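Hypothetical protein lpg0944 (Legionella pneumophila subsp. pneumophila str. Philadelphia 1, PDB 4RXV) is of unknown function, but this N-terminal part of a longer protein probably forms a papain-like (clan CA) cysteine peptidase domain. Local coordinates at residues E11-E16 / A110-D115; S100-F105 / D171-G176; A126-M131 / F199-N204. One frame throughout, in Å; residues are numbered along the deposited sequence. Where two conformers were deposited one is given.

Contact 1: E11-E16 / A110-D115; sequences ERLKQE and AGVLLD
Arg12 swings CG anti to its own N (chi1 172°) and bends at chi2 (64°), which lays its guanidinium over Val112 of the facing helix; Val112 in turn carries CG1 anti to N (169°), straight into that flat group. Val112 CG1 sits over the centre of one guanidinium face, 3.6 Å from Arg12 CZ. Arg12 NH1 donates a nearly straight 2.8 Å bond to Glu16 OE2, lying in the guanidinium plane but reaching the carboxylate from above its own plane. Arg12 NE is linked through a water to Val112 O, the water accepting from NE at 2.9 Å and donating to the carbonyl; together the two links help fix the rotation of the group. The other branch of Val112, CG2, meets the aliphatic part of Glu16 at CG, 4.0 Å away, so one valine packs beneath both partners of the salt bridge. Deeper in, Leu13 CD2 touches Val112 CG1 at 4.1 Å and Leu113 CD2 at 4.2 Å, a purely apolar seam. Glu16 has further partners: OE1 accepts from Asn85, and OE2 is shared with the backbone N of Tyr224. The contact packs the end of helix 6-14 against the end of helix 105-114, whose other sides rest on helix 74-84 through Ala110 and Leu114 and on strand 136-146 through Leu113.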
loop_
_atom_site.group_PDB
_atom_site.type_symbol
_atom_site.label_atom_id
_atom_site.label_comp_id
_atom_site.label_asym_id
_atom_site.label_seq_id
_atom_site.Cartn_x
_atom_site.Cartn_y
_atom_site.Cartn_z
ATOM N N GLU A 11 -8.587 -8.383 6.743
ATOM C CA GLU A 11 -9.424 -9.120 5.806
ATOM C C GLU A 11 -9.815 -8.251 4.613
ATOM O O GLU A 11 -9.770 -8.709 3.480
ATOM C CB GLU A 11 -10.657 -9.683 6.500
ATOM C CG GLU A 11 -10.350 -10.886 7.380
ATOM C CD GLU A 11 -9.674 -12.040 6.611
ATOM O OE1 GLU A 11 -10.078 -12.291 5.441
ATOM O OE2 GLU A 11 -8.725 -12.683 7.163
ATOM N N ARG A 12 -10.177 -6.991 4.859
ATOM C CA ARG A 12 -10.522 -6.073 3.780
ATOM C C ARG A 12 -9.325 -5.909 2.820
ATOM O O ARG A 12 -9.503 -5.860 1.605
ATOM C CB ARG A 12 -10.937 -4.718 4.334
ATOM C CG ARG A 12 -11.126 -3.639 3.271
ATOM C CD ARG A 12 -12.274 -3.960 2.314
ATOM N NE ARG A 12 -12.421 -2.972 1.258
ATOM C CZ ARG A 12 -11.841 -3.058 0.075
ATOM N NH1 ARG A 12 -11.025 -4.056 -0.212
ATOM N NH2 ARG A 12 -12.068 -2.122 -0.816
ATOM N N LEU A 13 -8.119 -5.792 3.360
ATOM C CA LEU A 13 -6.929 -5.643 2.526
ATOM C C LEU A 13 -6.608 -6.945 1.787
ATOM O O LEU A 13 -6.150 -6.893 0.638
ATOM C CB LEU A 13 -5.763 -5.198 3.411
ATOM C CG LEU A 13 -5.908 -3.791 3.989
ATOM C CD1 LEU A 13 -4.995 -3.588 5.181
ATOM C CD2 LEU A 13 -5.629 -2.717 2.918
ATOM N N LYS A 14 -6.842 -8.093 2.413
ATOM C CA LYS A 14 -6.650 -9.373 1.740
ATOM C C LYS A 14 -7.541 -9.492 0.490
ATOM O O LYS A 14 -7.162 -10.117 -0.491
ATOM C CB LYS A 14 -6.865 -10.542 2.712
ATOM C CG LYS A 14 -5.724 -10.733 3.663
ATOM C CD LYS A 14 -6.021 -11.678 4.796
ATOM C CE LYS A 14 -6.387 -13.048 4.328
ATOM N NZ LYS A 14 -6.534 -13.960 5.486
ATOM N N GLN A 15 -8.729 -8.885 0.519
ATOM C CA GLN A 15 -9.628 -8.931 -0.620
ATOM C C GLN A 15 -9.003 -8.324 -1.865
ATOM O O GLN A 15 -9.456 -8.621 -2.965
ATOM C CB GLN A 15 -10.948 -8.240 -0.308
ATOM C CG GLN A 15 -11.782 -8.975 0.715
ATOM C CD GLN A 15 -13.022 -8.226 1.096
ATOM O OE1 GLN A 15 -13.082 -7.606 2.139
ATOM N NE2 GLN A 15 -14.025 -8.289 0.252
ATOM N N GLU A 16 -7.999 -7.453 -1.715
ATOM C CA GLU A 16 -7.378 -6.819 -2.856
ATOM C C GLU A 16 -6.409 -7.723 -3.599
ATOM O O GLU A 16 -5.981 -7.383 -4.691
ATOM C CB GLU A 16 -6.682 -5.516 -2.429
ATOM C CG GLU A 16 -7.671 -4.499 -1.916
ATOM C CD GLU A 16 -8.751 -4.208 -2.938
ATOM O OE1 GLU A 16 -8.430 -3.654 -4.005
ATOM O OE2 GLU A 16 -9.920 -4.543 -2.690
ATOM N N ALA A 110 -3.916 3.031 1.110
ATOM C CA ALA A 110 -4.434 4.253 1.709
ATOM C C ALA A 110 -5.846 4.532 1.197
ATOM O O ALA A 110 -6.729 4.883 1.986
ATOM C CB ALA A 110 -3.511 5.421 1.448
ATOM N N GLY A 111 -6.082 4.351 -0.105
ATOM C CA GLY A 111 -7.417 4.532 -0.655
ATOM C C GLY A 111 -8.426 3.555 -0.104
ATOM O O GLY A 111 -9.530 3.952 0.278
ATOM N N VAL A 112 -8.063 2.279 -0.046
ATOM C CA VAL A 112 -8.947 1.262 0.517
ATOM C C VAL A 112 -9.374 1.636 1.936
ATOM O O VAL A 112 -10.538 1.504 2.301
ATOM C CB VAL A 112 -8.265 -0.119 0.477
ATOM C CG1 VAL A 112 -9.017 -1.141 1.291
ATOM C CG2 VAL A 112 -8.081 -0.592 -0.977
ATOM N N LEU A 113 -8.415 2.067 2.737
ATOM C CA LEU A 113 -8.674 2.374 4.135
ATOM C C LEU A 113 -9.464 3.661 4.307
ATOM O O LEU A 113 -10.363 3.725 5.137
ATOM C CB LEU A 113 -7.356 2.447 4.882
ATOM C CG LEU A 113 -6.600 1.127 4.871
ATOM C CD1 LEU A 113 -5.153 1.352 5.312
ATOM C CD2 LEU A 113 -7.280 0.045 5.645
ATOM N N LEU A 114 -9.153 4.684 3.521
ATOM C CA LEU A 114 -9.862 5.956 3.567
ATOM C C LEU A 114 -11.305 5.800 3.109
ATOM O O LEU A 114 -12.149 6.621 3.435
ATOM C CB LEU A 114 -9.112 7.023 2.745
ATOM C CG LEU A 114 -7.851 7.562 3.435
ATOM C CD1 LEU A 114 -6.915 8.217 2.460
ATOM C CD2 LEU A 114 -8.205 8.523 4.546
ATOM N N ASP A 115 -11.583 4.783 2.304
ATOM C CA ASP A 115 -12.912 4.553 1.763
ATOM C C ASP A 115 -13.815 3.820 2.741
ATOM O O ASP A 115 -14.977 3.648 2.445
ATOM C CB ASP A 115 -12.808 3.739 0.474
ATOM C CG ASP A 115 -14.098 3.710 -0.292
ATOM O OD1 ASP A 115 -14.609 4.795 -0.614
ATOM O OD2 ASP A 115 -14.599 2.598 -0.559
HETATM O O HOH W 1 -12.752 -0.271 2.289
#

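Contact 2: S100-F105 / D171-G176; sequences SECSNF and DPWAVG
Cys102 runs over one face of the Trp173 indole, a sulfur-aromatic contact joining the loop that leads into helix 105-114 to the short helix 172-176. In clan CA peptidases a cysteine at the start of a helix packed against a sheet bearing histidine is the familiar catalytic layout; Cys102, His139 and Asp171 are arranged in a way consistent with a Cys-His-Asp triad, though no activity is established. Cys102 SG stands 3.7 Å from the centroid of the six-membered ring of Trp173, only 7° off the normal, while Cys102 CA makes a CH-pi contact over the five-membered ring. With SG anti to N (chi1 -167°), the sulfur is carried out along the indole to its benzene half. Phe105 is held between two aliphatic groups: Pro172 CB covers one face, 3.9 Å from the ring centroid, and Ser100 CB the other. Phe105 CD2, on the ring's rim, comes 3.4 Å from Trp173 CA and also approaches the indole at its edge.

Further out, Asp25 links the two segments, OD1 accepting from Trp173 NE1 and OD2 from Cys102 N, which holds these neighbouring donors side by side. His139 does likewise, ND1 bonded to Cys102 O and NE2 to Asp171 OD2. Glu101 braces the loop internally, its OE1 taking Asn104 N on the syn side and its OE2 taking Ser103 N from above the carboxylate plane. Asp171 is the N-cap of helix 172-176: Ala174 N reaches Asp171 OD1 at 3.1 Å, 71° out of the carboxylate plane.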
loop_
_atom_site.group_PDB
_atom_site.type_symbol
_atom_site.label_atom_id
_atom_site.label_comp_id
_atom_site.label_asym_id
_atom_site.label_seq_id
_atom_site.Cartn_x
_atom_site.Cartn_y
_atom_site.Cartn_z
ATOM N N SER A 100 2.231 -2.251 -9.858
ATOM C CA SER A 100 2.744 -1.220 -8.959
ATOM C C SER A 100 4.213 -1.502 -8.616
ATOM O O SER A 100 4.847 -2.385 -9.214
ATOM C CB SER A 100 1.864 -1.079 -7.720
ATOM O OG SER A 100 2.115 0.127 -7.055
ATOM N N GLU A 101 4.767 -0.731 -7.682
ATOM C CA GLU A 101 6.181 -0.802 -7.359
ATOM C C GLU A 101 6.406 -0.174 -5.970
ATOM O O GLU A 101 5.452 0.245 -5.291
ATOM C CB GLU A 101 7.041 -0.168 -8.473
ATOM C CG GLU A 101 6.480 1.126 -9.040
ATOM C CD GLU A 101 6.322 2.158 -7.973
ATOM O OE1 GLU A 101 5.186 2.600 -7.718
ATOM O OE2 GLU A 101 7.350 2.515 -7.361
ATOM N N CYS A 102 7.658 -0.135 -5.534
ATOM C CA CYS A 102 8.013 0.132 -4.142
ATOM C C CYS A 102 7.547 1.485 -3.624
ATOM O O CYS A 102 7.255 1.633 -2.436
ATOM C CB CYS A 102 9.540 0.026 -4.003
ATOM S SG CYS A 102 10.212 -0.058 -2.354
ATOM N N SER A 103 7.527 2.476 -4.503
ATOM C CA SER A 103 7.120 3.814 -4.111
ATOM C C SER A 103 5.613 3.967 -3.948
ATOM O O SER A 103 5.153 4.324 -2.880
ATOM C CB SER A 103 7.660 4.834 -5.113
ATOM O OG SER A 103 9.054 4.944 -4.955
ATOM N N ASN A 104 4.843 3.702 -4.990
ATOM C CA ASN A 104 3.436 4.128 -5.016
ATOM C C ASN A 104 2.465 3.074 -4.551
ATOM O O ASN A 104 1.307 3.414 -4.345
ATOM C CB ASN A 104 3.008 4.600 -6.416
ATOM C CG ASN A 104 3.702 5.874 -6.862
ATOM O OD1 ASN A 104 4.462 6.494 -6.098
ATOM N ND2 ASN A 104 3.413 6.299 -8.090
ATOM N N PHE A 105 2.868 1.814 -4.380
ATOM C CA PHE A 105 1.885 0.782 -4.091
ATOM C C PHE A 105 1.061 1.114 -2.832
ATOM O O PHE A 105 -0.148 0.880 -2.799
ATOM C CB PHE A 105 2.612 -0.550 -3.940
ATOM C CG PHE A 105 1.801 -1.804 -4.302
ATOM C CD1 PHE A 105 0.428 -1.826 -4.388
ATOM C CD2 PHE A 105 2.484 -2.975 -4.548
ATOM C CE1 PHE A 105 -0.245 -3.005 -4.712
ATOM C CE2 PHE A 105 1.827 -4.157 -4.836
ATOM C CZ PHE A 105 0.464 -4.172 -4.912
ATOM N N ASP A 171 1.430 -2.399 4.023
ATOM C CA ASP A 171 2.466 -2.418 3.009
ATOM C C ASP A 171 2.100 -3.433 1.921
ATOM O O ASP A 171 2.565 -4.587 1.947
ATOM C CB ASP A 171 3.809 -2.745 3.655
ATOM C CG ASP A 171 4.983 -2.575 2.705
ATOM O OD1 ASP A 171 4.785 -2.437 1.466
ATOM O OD2 ASP A 171 6.129 -2.579 3.215
ATOM N N PRO A 172 1.275 -3.031 0.950
ATOM C CA PRO A 172 0.896 -3.969 -0.106
ATOM C C PRO A 172 2.075 -4.441 -0.963
ATOM O O PRO A 172 2.074 -5.576 -1.438
ATOM C CB PRO A 172 -0.109 -3.178 -0.940
ATOM C CG PRO A 172 0.181 -1.734 -0.635
ATOM C CD PRO A 172 0.580 -1.734 0.816
ATOM N N TRP A 173 3.093 -3.598 -1.149
ATOM C CA TRP A 173 4.286 -4.029 -1.875
ATOM C C TRP A 173 4.943 -5.232 -1.223
ATOM O O TRP A 173 5.371 -6.150 -1.929
ATOM C CB TRP A 173 5.256 -2.867 -2.038
ATOM C CG TRP A 173 6.463 -3.131 -2.880
ATOM C CD1 TRP A 173 6.554 -3.079 -4.248
ATOM C CD2 TRP A 173 7.780 -3.403 -2.408
ATOM N NE1 TRP A 173 7.854 -3.288 -4.638
ATOM C CE2 TRP A 173 8.625 -3.493 -3.529
ATOM C CE3 TRP A 173 8.331 -3.550 -1.143
ATOM C CZ2 TRP A 173 10.012 -3.744 -3.421
ATOM C CZ3 TRP A 173 9.709 -3.805 -1.026
ATOM C CH2 TRP A 173 10.526 -3.891 -2.165
ATOM N N ALA A 174 4.993 -5.264 0.114
ATOM C CA ALA A 174 5.558 -6.429 0.790
ATOM C C ALA A 174 4.795 -7.696 0.397
ATOM O O ALA A 174 5.392 -8.765 0.289
ATOM C CB ALA A 174 5.519 -6.254 2.292
ATOM N N VAL A 175 3.470 -7.598 0.230
ATOM C CA VAL A 175 2.640 -8.741 -0.153
ATOM C C VAL A 175 2.882 -9.114 -1.625
ATOM O O VAL A 175 2.995 -10.291 -1.970
ATOM C CB VAL A 175 1.165 -8.446 0.134
ATOM C CG1 VAL A 175 0.276 -9.645 -0.251
ATOM C CG2 VAL A 175 0.987 -8.149 1.617
ATOM N N GLY A 176 3.013 -8.111 -2.487
ATOM C CA GLY A 176 3.449 -8.338 -3.858
ATOM C C GLY A 176 4.787 -9.050 -3.944
ATOM O O GLY A 176 5.023 -9.883 -4.829
#

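Contact 3: A126-M131 / F199-N204; sequences AVIGSM and FPATVN
Thr202 O is the acceptor of the shortest bond here, 2.8 Å from Gly129 N, and Ile128 CA lies beside the same oxygen in a CA-H...O contact at 3.1 Å. Strands 123-133 and 202-206 run antiparallel as neighbours, 202-206 being an outermost strand of the four-stranded sheet. Gly129 and Thr202 form a hydrogen-bonded pair, closed by Thr202 N to Gly129 O at 2.9 Å; Asn204 N to Val127 O continues the ladder. Between them Ile128 and Val203 are a non-hydrogen-bonded pair, sharing one face of the sheet, where Ile128 CG2 and Val203 CG2 meet obliquely at 4.0 Å. The chi1 of Ile128 (70°) sets CG1 between its N and carbonyl carbon, and the extended chi2 carries CD1 along to Ala201 CB, 3.9 Å away. On the other face Thr202 CG2 leans over the backbone of Gly129, which has no side chain to meet it. Strand 123-133 is bonded on its far side to strand 136-146, and Val127 packs on Tyr107 of helix 105-114. Near the corner at Met131, Ser130 OG is hydrogen-bonded to Leu198 O. Ala201 CB lies tight against Gly129 O, 3.1 Å away.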
loop_
_atom_site.group_PDB
_atom_site.type_symbol
_atom_site.label_atom_id
_atom_site.label_comp_id
_atom_site.label_asym_id
_atom_site.label_seq_id
_atom_site.Cartn_x
_atom_site.Cartn_y
_atom_site.Cartn_z
ATOM N N ALA A 126 -2.093 7.745 7.510
ATOM C CA ALA A 126 -0.928 8.505 7.087
ATOM C C ALA A 126 -0.190 7.727 6.016
ATOM O O ALA A 126 -0.298 6.500 5.934
ATOM C CB ALA A 126 -0.003 8.803 8.249
ATOM N N VAL A 127 0.566 8.437 5.205
ATOM C CA VAL A 127 1.456 7.804 4.224
ATOM C C VAL A 127 2.841 8.366 4.446
ATOM O O VAL A 127 3.012 9.594 4.556
ATOM C CB VAL A 127 0.974 8.042 2.778
ATOM C CG1 VAL A 127 1.923 7.358 1.774
ATOM C CG2 VAL A 127 -0.443 7.537 2.601
ATOM N N ILE A 128 3.803 7.480 4.559
ATOM C CA ILE A 128 5.165 7.827 4.915
ATOM C C ILE A 128 6.150 7.296 3.887
ATOM O O ILE A 128 5.939 6.268 3.245
ATOM C CB ILE A 128 5.550 7.278 6.327
ATOM C CG1 ILE A 128 5.691 5.746 6.328
ATOM C CG2 ILE A 128 4.534 7.744 7.369
ATOM C CD1 ILE A 128 6.169 5.151 7.675
ATOM N N GLY A 129 7.240 8.035 3.727
ATOM C CA GLY A 129 8.398 7.540 3.006
ATOM C C GLY A 129 9.320 6.869 3.984
ATOM O O GLY A 129 9.667 7.414 5.033
ATOM N N SER A 130 9.722 5.658 3.637
ATOM C CA SER A 130 10.521 4.811 4.505
ATOM C C SER A 130 11.651 4.172 3.684
ATOM O O SER A 130 11.893 4.566 2.543
ATOM C CB SER A 130 9.610 3.784 5.185
ATOM O OG SER A 130 10.272 2.884 6.054
ATOM N N MET A 131 12.371 3.218 4.263
ATOM C CA MET A 131 13.520 2.596 3.584
ATOM C C MET A 131 14.484 3.681 3.117
ATOM O O MET A 131 14.849 3.786 1.947
ATOM C CB MET A 131 13.068 1.659 2.454
ATOM C CG MET A 131 14.146 0.680 2.046
ATOM S SD MET A 131 13.616 -0.409 0.713
ATOM C CE MET A 131 12.420 -1.399 1.563
ATOM N N PHE A 199 12.240 2.913 10.186
ATOM C CA PHE A 199 12.701 4.229 10.646
ATOM C C PHE A 199 14.152 4.448 10.220
ATOM O O PHE A 199 14.936 3.490 10.187
ATOM C CB PHE A 199 12.605 4.339 12.170
ATOM C CG PHE A 199 11.249 4.047 12.714
ATOM C CD1 PHE A 199 10.163 4.824 12.383
ATOM C CD2 PHE A 199 11.055 2.956 13.540
ATOM C CE1 PHE A 199 8.913 4.525 12.863
ATOM C CE2 PHE A 199 9.810 2.668 14.033
ATOM C CZ PHE A 199 8.737 3.462 13.708
ATOM N N PRO A 200 14.540 5.704 9.925
ATOM C CA PRO A 200 13.715 6.917 9.958
ATOM C C PRO A 200 12.808 7.011 8.741
ATOM O O PRO A 200 13.085 6.448 7.672
ATOM C CB PRO A 200 14.752 8.036 9.923
ATOM C CG PRO A 200 15.866 7.452 9.151
ATOM C CD PRO A 200 15.935 6.022 9.596
ATOM N N ALA A 201 11.718 7.748 8.912
ATOM C CA ALA A 201 10.733 7.931 7.861
ATOM C C ALA A 201 10.333 9.390 7.781
ATOM O O ALA A 201 10.648 10.175 8.680
ATOM C CB ALA A 201 9.499 7.038 8.114
ATOM N N THR A 202 9.652 9.757 6.710
ATOM C CA THR A 202 9.127 11.086 6.528
ATOM C C THR A 202 7.623 10.986 6.280
ATOM O O THR A 202 7.162 10.121 5.559
ATOM C CB THR A 202 9.859 11.830 5.379
ATOM O OG1 THR A 202 9.400 13.181 5.345
ATOM C CG2 THR A 202 9.660 11.173 4.024
ATOM N N VAL A 203 6.856 11.890 6.850
ATOM C CA VAL A 203 5.410 11.778 6.772
ATOM C C VAL A 203 4.857 12.684 5.699
ATOM O O VAL A 203 4.791 13.906 5.884
ATOM C CB VAL A 203 4.731 12.061 8.121
ATOM C CG1 VAL A 203 3.243 11.794 8.011
ATOM C CG2 VAL A 203 5.340 11.196 9.215
ATOM N N ASN A 204 4.444 12.104 4.578
ATOM C CA ASN A 204 4.031 12.879 3.423
ATOM C C ASN A 204 2.554 13.227 3.385
ATOM O O ASN A 204 2.168 14.154 2.697
ATOM C CB ASN A 204 4.454 12.199 2.138
ATOM C CG ASN A 204 5.958 12.219 1.970
ATOM O OD1 ASN A 204 6.587 11.181 1.784
ATOM N ND2 ASN A 204 6.540 13.393 2.083
#

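From the N terminus, helix 6-14 meets its partner only at residues 110-115, where contact 1 closes the first long loop, against the end of helix 105-114. Within that loop lies 100-105, whose partner comes only at 171-176, so contacts 1 and 2 cross. Contact 3 opens at 126-131, after contact 1 has closed, and ends at 199-204 beyond contact 2, crossing it too; contacts 1 and 3 are in series. Helix 105-114 is common ground: contact 2 holds its start, contact 1 its end, and Ala110 CB touches Val127 CG2 of contact 3 at 3.9 Å. Together they tie the N-terminal helix, this helix, helix 172-176 and the four-stranded sheet into one body.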